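Long-range contacts in GCN5-related N-acetyltransferase:Aminotransferase, class-II (Rhodopseudomonas palustris, PDB 2FIW), which binds acetyl coenzyme A and probably transfers its acetyl group to an amine of an acceptor substrate: residues S6-R11 against R97-T102; A22-A27 against Y89-Y94; Q62-A67 against V74-L79. All blocks are in the same frame, centred on the assembly; numbering follows the deposited sequence. Where two conformers were deposited one is given.

Overall arrangement
The three contacts share the mixed sheet of a GNAT fold. Contact 1 sets the lead-in and start of strand 9-12 against the start of helix 99-112. Contact 2 sets helix 18-32 against the end of strand 84-90. Contact 3 pairs strands 63-69 and 72-80, which lie between those two strands. Val90 also packs directly on Val99 and Gly100. The centres lie about 11 to 14 Å apart. Along the chain contact 1 spans contact 2, which spans contact 3. Helices 18-32 and 99-112 pack on different faces of that hairpin. Contact 1 meets acetyl coenzyme A at the pyrophosphate and contact 2 mainly along the pantetheine arm, so strand 84-90 and helix 99-112 together form part of the cofactor site.

Contact 1. Residues S6-R11 against R97-T102; sequences STPALR and RDVGTT. With ACO (acetyl coenzyme *a), chain C.
Thr7 and Pro8 run past the first turn of helix 99-112, with CA atoms 6.6 Å apart for Thr7 and Thr102 and 6.3 Å apart for Pro8 and Val99. No direct hydrogen bond joins the segments. A water lies between Ser6 O and Arg97 O, doubtfully close to the latter. Thr102 carries most of the side-chain contact. Its CG2 lies anti to the backbone N (OG1 chi1 -59°) and meets Thr7 CG2 at 3.4 Å. Leu10 brings both CD1 and CD2 to the same methyl, each 3.8 Å from Thr102 CG2. Pro8 CD, a corner of its ring, lies 3.2 Å from Thr102 OG1. That hydroxyl donates to Asp98 O at 2.8 Å, and Thr102 N donates to the same carbonyl, so two bonds grip it. The other side of the turn holds acetyl coenzyme A. Gly100 N donates to O5A of the cofactor at 2.9 Å, while Thr101 N and OG1 both donate to O2A. This is the pyrophosphate-binding turn of the GNAT fold, where amides at a helix start probably help balance phosphate charge. Pro8 also touches Leu69 of strand 63-69, and Leu10 packs on Leu103 and Ala106 of helix 99-112.

Contact 2. Residues A22-A27 against Y89-Y94; sequences AAIFVA and YVHPDY. With ACO (acetyl coenzyme *a), chain C.
This is a helix-on-strand packing contact of the GNAT fold. Residues 22-27 of helix 18-32 lie against the end of strand 84-90 and the loop that follows it. The same strand end carries the pantetheine arm of acetyl coenzyme A, as is usual in this family. The closest backbones are those of Ile24 and His91, whose CA atoms are 5.1 Å apart. No hydrogen bond links the two segments, and the contact is made by packing.

Phe25 and Tyr89 form its aromatic part. The two side chains lie side by side and point the same way, but the rings are turned 65° to each other. The edge of Phe25 meets the face of Tyr89 in a T-shaped stack. Phe25 CD2 sits over the centre of the tyrosine ring, 3.6 Å above its plane. Phe25 CG is anti to the backbone N (chi1 167°), which helps bring the ring to this face. Tyr89 OH is hydrogen-bonded to Trp45 NE1, which helps fix the phenol. Phe55 meets the Phe25 ring as well.

Tyr89 also touches the cofactor, with CD1 3.6 Å from C6P of acetyl coenzyme A. The next residue binds it directly: Val90 N donates to O9P of the cofactor at 3.0 Å, in a fairly straight bond.

Ile24 packs on the strand backbone, with its CG2 against Tyr89 O. Its CG1 comes to the edge of the His91 ring. Pro92 CD lies over one face of that imidazole, toward its rim. Asp93 N donates to His91 ND1 from 29° out of the ring plane. Ala27 CB packs against Pro92 CD and near His91 NE2. Further along, the Pro92 ring borders the helix backbone, and its CG lies 3.4 Å from Ala27 O.

Contact 3. Residues Q62-A67 against V74-L79; sequences QLTLIA and VGFASL
Ile66 and Phe76 face each other as a non-hydrogen-bonded antiparallel pair, and their side chains approach at a slant, with Ile66 CG1 4.2 Å from Phe76 CB. Phe76 holds CG between its backbone N and carbonyl carbon (chi1 77°). This places the ring alongside Thr64, whose CG2 is 4.0 Å from Phe76 CD2. The ring end leads away from strand 63-69 and meets Ile24 and Phe25 of helix 18-32. Thr64 and Ser78 lie on the same face as Ile66 and Phe76. Thr64 OG1 and Ser78 OG are 2.7 Å apart, and Thr64 OG1 is hydrogen-bonded to Leu59 O.

The other face carries Leu63, Leu65, Ala67, Ala77 and Leu79. Leu63 and Leu79 lie side by side and point the same way, with Leu63 CD1 4.0 Å from Leu79 CD2. Helix 99-112 packs here: Leu110 touches Leu63, Ala106 touches Leu65 and Leu107 touches Ala77.

Between the faces, the backbones bond in pairs. Leu63 and Leu79 exchange two hydrogen bonds, as do Leu65 and Ala77. Leu79 N to Leu63 O is 2.8 Å with an N-H...O angle of 171°. At the far end Val74 N donates to Ala67 O at 2.8 Å. Ala67 N donates to Gly75 O from above the carbonyl plane. Val74 and Gly75 both face Ala67. This is a classic beta bulge in an antiparallel hairpin, which forms part of the central GNAT sheet.

Contact 1. Residues S6-R11 against R97-T102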
loop_
_atom_site.group_PDB
_atom_site.type_symbol
_atom_site.label_atom_id
_atom_site.label_comp_id
_atom_site.label_asym_id
_atom_site.label_seq_id
_atom_site.Cartn_x
_atom_site.Cartn_y
_atom_site.Cartn_z
ATOM N N SER A 6 -4.904 -19.223 1.250
ATOM C CA SER A 6 -4.750 -18.980 2.662
ATOM C C SER A 6 -4.691 -17.462 2.933
ATOM O O SER A 6 -4.307 -16.664 2.065
ATOM C CB SER A 6 -3.469 -19.646 3.154
ATOM O OG SER A 6 -3.512 -21.047 2.933
ATOM N N THR A 7 -5.089 -17.066 4.131
ATOM C CA THR A 7 -4.985 -15.683 4.558
ATOM C C THR A 7 -3.641 -15.513 5.245
ATOM O O THR A 7 -3.262 -16.332 6.074
ATOM C CB THR A 7 -6.115 -15.351 5.543
ATOM O OG1 THR A 7 -7.358 -15.850 5.025
ATOM C CG2 THR A 7 -6.256 -13.872 5.722
ATOM N N PRO A 8 -2.889 -14.466 4.897
ATOM C CA PRO A 8 -1.684 -14.278 5.691
ATOM C C PRO A 8 -1.990 -13.766 7.111
ATOM O O PRO A 8 -3.063 -13.209 7.363
ATOM C CB PRO A 8 -0.894 -13.230 4.893
ATOM C CG PRO A 8 -1.904 -12.505 4.107
ATOM C CD PRO A 8 -3.023 -13.461 3.831
ATOM N N ALA A 9 -1.047 -13.999 8.021
ATOM C CA ALA A 9 -1.056 -13.385 9.334
ATOM C C ALA A 9 -0.703 -11.914 9.187
ATOM O O ALA A 9 0.098 -11.536 8.327
ATOM C CB ALA A 9 -0.064 -14.068 10.226
ATOM N N LEU A 10 -1.319 -11.085 10.019
ATOM C CA LEU A 10 -1.068 -9.650 10.037
ATOM C C LEU A 10 -0.663 -9.252 11.451
ATOM O O LEU A 10 -1.230 -9.743 12.428
ATOM C CB LEU A 10 -2.320 -8.872 9.620
ATOM C CG LEU A 10 -3.054 -9.199 8.312
ATOM C CD1 LEU A 10 -4.215 -8.224 8.099
ATOM C CD2 LEU A 10 -2.132 -9.156 7.112
ATOM N N ARG A 11 0.337 -8.389 11.557
ATOM C CA ARG A 11 0.751 -7.859 12.845
ATOM C C ARG A 11 1.158 -6.402 12.693
ATOM O O ARG A 11 1.617 -6.004 11.619
ATOM C CB ARG A 11 1.914 -8.677 13.410
ATOM C CG ARG A 11 3.101 -8.785 12.466
ATOM C CD ARG A 11 4.256 -9.456 13.131
ATOM N NE ARG A 11 5.465 -9.359 12.317
ATOM C CZ ARG A 11 6.290 -8.313 12.283
ATOM N NH1 ARG A 11 6.047 -7.216 13.003
ATOM N NH2 ARG A 11 7.353 -8.369 11.492
ATOM N N ARG A 97 -1.726 -13.527 -4.257
ATOM C CA ARG A 97 -1.857 -14.530 -3.213
ATOM C C ARG A 97 -2.845 -14.049 -2.152
ATOM O O ARG A 97 -2.876 -14.574 -1.042
ATOM C CB ARG A 97 -0.477 -14.806 -2.599
ATOM C CG ARG A 97 0.344 -15.783 -3.409
ATOM C CD ARG A 97 1.841 -15.607 -3.248
ATOM N NE ARG A 97 2.451 -16.669 -2.469
ATOM C CZ ARG A 97 3.669 -17.186 -2.675
ATOM N NH1 ARG A 97 4.451 -16.763 -3.671
ATOM N NH2 ARG A 97 4.108 -18.152 -1.866
ATOM N N ASP A 98 -3.646 -13.046 -2.514
ATOM C CA ASP A 98 -4.560 -12.343 -1.601
ATOM C C ASP A 98 -3.919 -11.664 -0.369
ATOM O O ASP A 98 -4.589 -11.425 0.634
ATOM C CB ASP A 98 -5.762 -13.225 -1.227
ATOM C CG ASP A 98 -6.766 -13.368 -2.373
ATOM O OD1 ASP A 98 -7.463 -14.410 -2.422
ATOM O OD2 ASP A 98 -6.852 -12.455 -3.234
ATOM N N VAL A 99 -2.628 -11.349 -0.452
ATOM C CA VAL A 99 -1.950 -10.556 0.589
ATOM C C VAL A 99 -2.517 -9.112 0.608
ATOM O O VAL A 99 -2.942 -8.621 1.654
ATOM C CB VAL A 99 -0.397 -10.511 0.409
ATOM C CG1 VAL A 99 0.247 -9.552 1.414
ATOM C CG2 VAL A 99 0.225 -11.896 0.552
ATOM N N GLY A 100 -2.554 -8.455 -0.551
ATOM C CA GLY A 100 -3.141 -7.117 -0.669
ATOM C C GLY A 100 -4.549 -7.019 -0.104
ATOM O O GLY A 100 -4.857 -6.102 0.676
ATOM N N THR A 101 -5.405 -7.961 -0.506
ATOM C CA THR A 101 -6.800 -8.033 -0.039
ATOM C C THR A 101 -6.934 -8.187 1.482
ATOM O O THR A 101 -7.708 -7.488 2.118
ATOM C CB THR A 101 -7.568 -9.183 -0.766
ATOM O OG1 THR A 101 -7.608 -8.901 -2.167
ATOM C CG2 THR A 101 -8.987 -9.357 -0.241
ATOM N N THR A 102 -6.173 -9.105 2.052
ATOM C CA THR A 102 -6.117 -9.301 3.495
ATOM C C THR A 102 -5.715 -8.004 4.205
ATOM O O THR A 102 -6.358 -7.599 5.159
ATOM C CB THR A 102 -5.131 -10.465 3.840
ATOM O OG1 THR A 102 -5.586 -11.666 3.200
ATOM C CG2 THR A 102 -5.049 -10.711 5.336
HETATM N N1A ACO C . -5.493 -16.934 -8.838
HETATM C C2A ACO C . -5.772 -15.893 -9.648
HETATM N N3A ACO C . -5.859 -14.637 -9.172
HETATM C C4A ACO C . -5.664 -14.348 -7.847
HETATM C C5A ACO C . -5.371 -15.364 -6.951
HETATM C C6A ACO C . -5.284 -16.749 -7.505
HETATM N N6A ACO C . -5.004 -17.806 -6.703
HETATM N N7A ACO C . -5.233 -14.805 -5.728
HETATM C C8A ACO C . -5.432 -13.471 -5.865
HETATM N N9A ACO C . -5.701 -13.204 -7.151
HETATM C C1B ACO C . -5.978 -11.890 -7.793
HETATM C C2B ACO C . -7.155 -11.124 -7.219
HETATM O O2B ACO C . -8.387 -11.575 -7.784
HETATM C C3B ACO C . -6.825 -9.702 -7.641
HETATM O O3B ACO C . -7.464 -9.361 -8.873
HETATM P P3B ACO C . -7.803 -7.828 -9.276
HETATM O O7A ACO C . -6.495 -7.169 -9.698
HETATM O O8A ACO C . -8.374 -7.221 -8.015
HETATM O O9A ACO C . -8.802 -8.003 -10.399
HETATM C C4B ACO C . -5.301 -9.665 -7.813
HETATM O O4B ACO C . -4.842 -11.016 -7.733
HETATM C C5B ACO C . -4.601 -8.844 -6.730
HETATM O O5B ACO C . -5.133 -9.241 -5.457
HETATM P P1A ACO C . -4.210 -9.582 -4.186
HETATM O O1A ACO C . -3.448 -10.867 -4.439
HETATM O O2A ACO C . -5.136 -9.454 -2.997
HETATM O O3A ACO C . -3.210 -8.313 -4.196
HETATM P P2A ACO C . -1.622 -8.427 -4.207
HETATM O O4A ACO C . -1.202 -8.923 -5.563
HETATM O O5A ACO C . -1.212 -9.181 -2.974
HETATM O O6A ACO C . -1.144 -6.889 -4.033
HETATM C CBP ACO C . -0.829 -4.556 -4.844
HETATM C CCP ACO C . -1.769 -5.760 -4.662
HETATM C CDP ACO C . -1.574 -3.509 -5.663
HETATM C CEP ACO C . -0.444 -3.990 -3.487
HETATM C CAP ACO C . 0.483 -4.971 -5.554
HETATM O OAP ACO C . 0.255 -5.331 -6.928
HETATM C C9P ACO C . 1.674 -4.022 -5.453
HETATM O O9P ACO C . 2.522 -4.119 -4.434
HETATM N N8P ACO C . 1.872 -3.160 -6.362
HETATM C C7P ACO C . 2.961 -2.184 -6.516
HETATM C C6P ACO C . 2.932 -1.045 -5.496
HETATM C C5P ACO C . 1.647 -0.289 -5.647
HETATM O O5P ACO C . 1.212 0.001 -6.755
HETATM N N4P ACO C . 1.022 0.021 -4.522
HETATM C C3P ACO C . -0.244 0.720 -4.428
HETATM C C2P ACO C . 0.056 2.210 -4.469
HETATM S S1P ACO C . -1.405 2.951 -3.842
HETATM C C ACO C . -1.014 3.406 -2.287
HETATM O O ACO C . -0.096 2.854 -1.691
HETATM C CH3 ACO C . -1.710 4.381 -1.723
HETATM O O HOH W 1 -2.021 -15.653 1.072
#

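Contact 2. Residues A22-A27 against Y89-Y94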
loop_
_atom_site.group_PDB
_atom_site.type_symbol
_atom_site.label_atom_id
_atom_site.label_comp_id
_atom_site.label_asym_id
_atom_site.label_seq_id
_atom_site.Cartn_x
_atom_site.Cartn_y
_atom_site.Cartn_z
ATOM N N ALA A 22 11.065 -1.112 4.149
ATOM C CA ALA A 22 11.670 -0.278 3.128
ATOM C C ALA A 22 12.069 -1.131 1.945
ATOM O O ALA A 22 11.950 -0.687 0.822
ATOM C CB ALA A 22 12.884 0.495 3.684
ATOM N N ALA A 23 12.498 -2.364 2.215
ATOM C CA ALA A 23 12.845 -3.340 1.197
ATOM C C ALA A 23 11.655 -3.881 0.391
ATOM O O ALA A 23 11.769 -4.106 -0.819
ATOM C CB ALA A 23 13.633 -4.475 1.816
ATOM N N ILE A 24 10.514 -4.089 1.041
ATOM C CA ILE A 24 9.302 -4.545 0.332
ATOM C C ILE A 24 8.787 -3.430 -0.576
ATOM O O ILE A 24 8.294 -3.683 -1.675
ATOM C CB ILE A 24 8.170 -4.971 1.332
ATOM C CG1 ILE A 24 8.494 -6.324 1.974
ATOM C CG2 ILE A 24 6.818 -5.033 0.642
ATOM C CD1 ILE A 24 7.765 -6.572 3.297
ATOM N N PHE A 25 8.904 -2.199 -0.079
ATOM C CA PHE A 25 8.418 -0.991 -0.722
ATOM C C PHE A 25 9.192 -0.727 -2.028
ATOM O O PHE A 25 8.576 -0.569 -3.092
ATOM C CB PHE A 25 8.538 0.154 0.292
ATOM C CG PHE A 25 8.363 1.546 -0.274
ATOM C CD1 PHE A 25 9.480 2.312 -0.640
ATOM C CD2 PHE A 25 7.101 2.131 -0.334
ATOM C CE1 PHE A 25 9.322 3.610 -1.116
ATOM C CE2 PHE A 25 6.922 3.412 -0.810
ATOM C CZ PHE A 25 8.029 4.171 -1.199
ATOM N N VAL A 26 10.525 -0.716 -1.961
ATOM C CA VAL A 26 11.309 -0.471 -3.169
ATOM C C VAL A 26 11.208 -1.628 -4.168
ATOM O O VAL A 26 11.161 -1.372 -5.367
ATOM C CB VAL A 26 12.810 -0.031 -2.928
ATOM C CG1 VAL A 26 12.968 0.782 -1.674
ATOM C CG2 VAL A 26 13.749 -1.193 -2.949
ATOM N N ALA A 27 11.163 -2.881 -3.695
ATOM C CA ALA A 27 11.083 -4.025 -4.603
ATOM C C ALA A 27 9.732 -4.091 -5.303
ATOM O O ALA A 27 9.646 -4.442 -6.473
ATOM C CB ALA A 27 11.369 -5.297 -3.870
ATOM N N TYR A 89 1.789 -2.143 -0.174
ATOM C CA TYR A 89 2.937 -2.669 -0.925
ATOM C C TYR A 89 3.147 -4.141 -0.593
ATOM O O TYR A 89 3.453 -4.500 0.544
ATOM C CB TYR A 89 4.218 -1.841 -0.659
ATOM C CG TYR A 89 4.064 -0.411 -1.086
ATOM C CD1 TYR A 89 4.363 -0.019 -2.396
ATOM C CD2 TYR A 89 3.573 0.556 -0.198
ATOM C CE1 TYR A 89 4.184 1.307 -2.817
ATOM C CE2 TYR A 89 3.387 1.888 -0.599
ATOM C CZ TYR A 89 3.700 2.258 -1.912
ATOM O OH TYR A 89 3.517 3.567 -2.334
ATOM N N VAL A 90 2.945 -4.988 -1.587
ATOM C CA VAL A 90 3.215 -6.418 -1.479
ATOM C C VAL A 90 4.511 -6.709 -2.214
ATOM O O VAL A 90 4.736 -6.166 -3.290
ATOM C CB VAL A 90 2.049 -7.247 -2.087
ATOM C CG1 VAL A 90 2.334 -8.788 -2.002
ATOM C CG2 VAL A 90 0.729 -6.875 -1.389
ATOM N N HIS A 91 5.363 -7.554 -1.640
ATOM C CA HIS A 91 6.617 -7.936 -2.285
ATOM C C HIS A 91 6.289 -8.572 -3.634
ATOM O O HIS A 91 5.293 -9.298 -3.724
ATOM C CB HIS A 91 7.411 -8.911 -1.400
ATOM C CG HIS A 91 8.843 -9.059 -1.806
ATOM N ND1 HIS A 91 9.265 -10.012 -2.713
ATOM C CD2 HIS A 91 9.942 -8.345 -1.468
ATOM C CE1 HIS A 91 10.569 -9.887 -2.902
ATOM N NE2 HIS A 91 11.007 -8.888 -2.153
ATOM N N PRO A 92 7.085 -8.271 -4.693
ATOM C CA PRO A 92 6.825 -8.819 -6.038
ATOM C C PRO A 92 6.799 -10.357 -6.120
ATOM O O PRO A 92 6.083 -10.912 -6.931
ATOM C CB PRO A 92 7.969 -8.256 -6.883
ATOM C CG PRO A 92 8.959 -7.738 -5.946
ATOM C CD PRO A 92 8.253 -7.372 -4.697
ATOM N N ASP A 93 7.559 -11.028 -5.263
ATOM C CA ASP A 93 7.538 -12.480 -5.191
ATOM C C ASP A 93 6.271 -13.077 -4.569
ATOM O O ASP A 93 6.074 -14.286 -4.644
ATOM C CB ASP A 93 8.801 -12.987 -4.485
ATOM C CG ASP A 93 10.058 -12.758 -5.325
ATOM O OD1 ASP A 93 9.954 -12.861 -6.567
ATOM O OD2 ASP A 93 11.135 -12.460 -4.764
ATOM N N TYR A 94 5.399 -12.239 -4.000
ATOM C CA TYR A 94 4.220 -12.752 -3.292
ATOM C C TYR A 94 2.888 -12.178 -3.724
ATOM O O TYR A 94 1.887 -12.305 -2.998
ATOM C CB TYR A 94 4.399 -12.601 -1.793
ATOM C CG TYR A 94 5.583 -13.384 -1.287
ATOM C CD1 TYR A 94 5.441 -14.717 -0.899
ATOM C CD2 TYR A 94 6.844 -12.802 -1.216
ATOM C CE1 TYR A 94 6.519 -15.449 -0.445
ATOM C CE2 TYR A 94 7.942 -13.530 -0.770
ATOM C CZ TYR A 94 7.767 -14.851 -0.386
ATOM O OH TYR A 94 8.847 -15.563 0.076
HETATM N N1A ACO C . -5.493 -16.934 -8.838
HETATM C C2A ACO C . -5.772 -15.893 -9.648
HETATM N N3A ACO C . -5.859 -14.637 -9.172
HETATM C C4A ACO C . -5.664 -14.348 -7.847
HETATM C C5A ACO C . -5.371 -15.364 -6.951
HETATM C C6A ACO C . -5.284 -16.749 -7.505
HETATM N N6A ACO C . -5.004 -17.806 -6.703
HETATM N N7A ACO C . -5.233 -14.805 -5.728
HETATM C C8A ACO C . -5.432 -13.471 -5.865
HETATM N N9A ACO C . -5.701 -13.204 -7.151
HETATM C C1B ACO C . -5.978 -11.890 -7.793
HETATM C C2B ACO C . -7.155 -11.124 -7.219
HETATM O O2B ACO C . -8.387 -11.575 -7.784
HETATM C C3B ACO C . -6.825 -9.702 -7.641
HETATM O O3B ACO C . -7.464 -9.361 -8.873
HETATM P P3B ACO C . -7.803 -7.828 -9.276
HETATM O O7A ACO C . -6.495 -7.169 -9.698
HETATM O O8A ACO C . -8.374 -7.221 -8.015
HETATM O O9A ACO C . -8.802 -8.003 -10.399
HETATM C C4B ACO C . -5.301 -9.665 -7.813
HETATM O O4B ACO C . -4.842 -11.016 -7.733
HETATM C C5B ACO C . -4.601 -8.844 -6.730
HETATM O O5B ACO C . -5.133 -9.241 -5.457
HETATM P P1A ACO C . -4.210 -9.582 -4.186
HETATM O O1A ACO C . -3.448 -10.867 -4.439
HETATM O O2A ACO C . -5.136 -9.454 -2.997
HETATM O O3A ACO C . -3.210 -8.313 -4.196
HETATM P P2A ACO C . -1.622 -8.427 -4.207
HETATM O O4A ACO C . -1.202 -8.923 -5.563
HETATM O O5A ACO C . -1.212 -9.181 -2.974
HETATM O O6A ACO C . -1.144 -6.889 -4.033
HETATM C CBP ACO C . -0.829 -4.556 -4.844
HETATM C CCP ACO C . -1.769 -5.760 -4.662
HETATM C CDP ACO C . -1.574 -3.509 -5.663
HETATM C CEP ACO C . -0.444 -3.990 -3.487
HETATM C CAP ACO C . 0.483 -4.971 -5.554
HETATM O OAP ACO C . 0.255 -5.331 -6.928
HETATM C C9P ACO C . 1.674 -4.022 -5.453
HETATM O O9P ACO C . 2.522 -4.119 -4.434
HETATM N N8P ACO C . 1.872 -3.160 -6.362
HETATM C C7P ACO C . 2.961 -2.184 -6.516
HETATM C C6P ACO C . 2.932 -1.045 -5.496
HETATM C C5P ACO C . 1.647 -0.289 -5.647
HETATM O O5P ACO C . 1.212 0.001 -6.755
HETATM N N4P ACO C . 1.022 0.021 -4.522
HETATM C C3P ACO C . -0.244 0.720 -4.428
HETATM C C2P ACO C . 0.056 2.210 -4.469
HETATM S S1P ACO C . -1.405 2.951 -3.842
HETATM C C ACO C . -1.014 3.406 -2.287
HETATM O O ACO C . -0.096 2.854 -1.691
HETATM C CH3 ACO C . -1.710 4.381 -1.723
#

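Contact 3. Residues Q62-A67 against V74-L79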
loop_
_atom_site.group_PDB
_atom_site.type_symbol
_atom_site.label_atom_id
_atom_site.label_comp_id
_atom_site.label_asym_id
_atom_site.label_seq_id
_atom_site.Cartn_x
_atom_site.Cartn_y
_atom_site.Cartn_z
ATOM N N GLN A 62 1.515 6.163 11.823
ATOM C CA GLN A 62 0.255 5.739 11.215
ATOM C C GLN A 62 -0.154 4.366 11.764
ATOM O O GLN A 62 0.512 3.815 12.647
ATOM C CB GLN A 62 0.398 5.724 9.695
ATOM C CG GLN A 62 0.394 7.137 9.080
ATOM C CD GLN A 62 0.846 7.187 7.614
ATOM O OE1 GLN A 62 0.912 6.161 6.914
ATOM N NE2 GLN A 62 1.177 8.387 7.153
ATOM N N LEU A 63 -1.261 3.823 11.282
ATOM C CA LEU A 63 -1.618 2.445 11.643
ATOM C C LEU A 63 -1.144 1.500 10.544
ATOM O O LEU A 63 -1.774 1.383 9.498
ATOM C CB LEU A 63 -3.120 2.290 11.936
ATOM C CG LEU A 63 -3.817 3.234 12.930
ATOM C CD1 LEU A 63 -5.242 2.736 13.176
ATOM C CD2 LEU A 63 -3.079 3.358 14.273
ATOM N N THR A 64 -0.014 0.848 10.801
ATOM C CA THR A 64 0.725 0.091 9.798
ATOM C C THR A 64 0.772 -1.385 10.167
ATOM O O THR A 64 1.235 -1.757 11.243
ATOM C CB THR A 64 2.189 0.653 9.616
ATOM O OG1 THR A 64 2.127 2.057 9.392
ATOM C CG2 THR A 64 2.909 -0.001 8.436
ATOM N N LEU A 65 0.287 -2.213 9.252
ATOM C CA LEU A 65 0.221 -3.649 9.446
ATOM C C LEU A 65 1.175 -4.330 8.487
ATOM O O LEU A 65 1.336 -3.883 7.354
ATOM C CB LEU A 65 -1.214 -4.154 9.205
ATOM C CG LEU A 65 -2.313 -3.822 10.238
ATOM C CD1 LEU A 65 -3.721 -4.026 9.655
ATOM C CD2 LEU A 65 -2.101 -4.663 11.506
ATOM N N ILE A 66 1.790 -5.417 8.947
ATOM C CA ILE A 66 2.689 -6.216 8.143
ATOM C C ILE A 66 2.095 -7.600 7.903
ATOM O O ILE A 66 1.716 -8.284 8.849
ATOM C CB ILE A 66 4.058 -6.344 8.818
ATOM C CG1 ILE A 66 4.760 -4.986 8.812
ATOM C CG2 ILE A 66 4.917 -7.405 8.117
ATOM C CD1 ILE A 66 6.154 -5.029 9.327
ATOM N N ALA A 67 2.004 -7.999 6.633
ATOM C CA ALA A 67 1.549 -9.340 6.274
ATOM C C ALA A 67 2.733 -10.295 6.268
ATOM O O ALA A 67 3.789 -9.997 5.689
ATOM C CB ALA A 67 0.850 -9.342 4.940
ATOM N N VAL A 74 5.927 -10.132 3.859
ATOM C CA VAL A 74 5.718 -10.242 2.421
ATOM C C VAL A 74 4.889 -9.070 1.873
ATOM O O VAL A 74 4.619 -9.022 0.675
ATOM C CB VAL A 74 5.003 -11.589 2.028
ATOM C CG1 VAL A 74 5.852 -12.796 2.422
ATOM C CG2 VAL A 74 3.612 -11.697 2.636
ATOM N N GLY A 75 4.486 -8.153 2.757
ATOM C CA GLY A 75 3.609 -7.042 2.404
ATOM C C GLY A 75 3.284 -6.169 3.600
ATOM O O GLY A 75 3.400 -6.611 4.746
ATOM N N PHE A 76 2.898 -4.921 3.341
ATOM C CA PHE A 76 2.443 -4.030 4.405
ATOM C C PHE A 76 1.446 -2.979 3.880
ATOM O O PHE A 76 1.372 -2.691 2.663
ATOM C CB PHE A 76 3.629 -3.365 5.146
ATOM C CG PHE A 76 4.255 -2.232 4.380
ATOM C CD1 PHE A 76 5.164 -2.490 3.344
ATOM C CD2 PHE A 76 3.900 -0.907 4.655
ATOM C CE1 PHE A 76 5.727 -1.439 2.623
ATOM C CE2 PHE A 76 4.461 0.148 3.945
ATOM C CZ PHE A 76 5.380 -0.119 2.927
ATOM N N ALA A 77 0.655 -2.429 4.790
ATOM C CA ALA A 77 -0.253 -1.352 4.427
ATOM C C ALA A 77 -0.395 -0.394 5.602
ATOM O O ALA A 77 -0.130 -0.759 6.746
ATOM C CB ALA A 77 -1.609 -1.900 3.982
ATOM N N SER A 78 -0.813 0.832 5.302
ATOM C CA SER A 78 -0.797 1.896 6.280
ATOM C C SER A 78 -2.012 2.781 6.170
ATOM O O SER A 78 -2.324 3.327 5.108
ATOM C CB SER A 78 0.465 2.725 6.130
ATOM O OG SER A 78 0.851 3.299 7.365
ATOM N N LEU A 79 -2.718 2.900 7.287
ATOM C CA LEU A 79 -3.826 3.825 7.375
ATOM C C LEU A 79 -3.342 5.137 7.997
ATOM O O LEU A 79 -2.711 5.132 9.058
ATOM C CB LEU A 79 -4.965 3.205 8.195
ATOM C CG LEU A 79 -6.215 4.069 8.366
ATOM C CD1 LEU A 79 -7.117 3.931 7.149
ATOM C CD2 LEU A 79 -6.927 3.617 9.632
#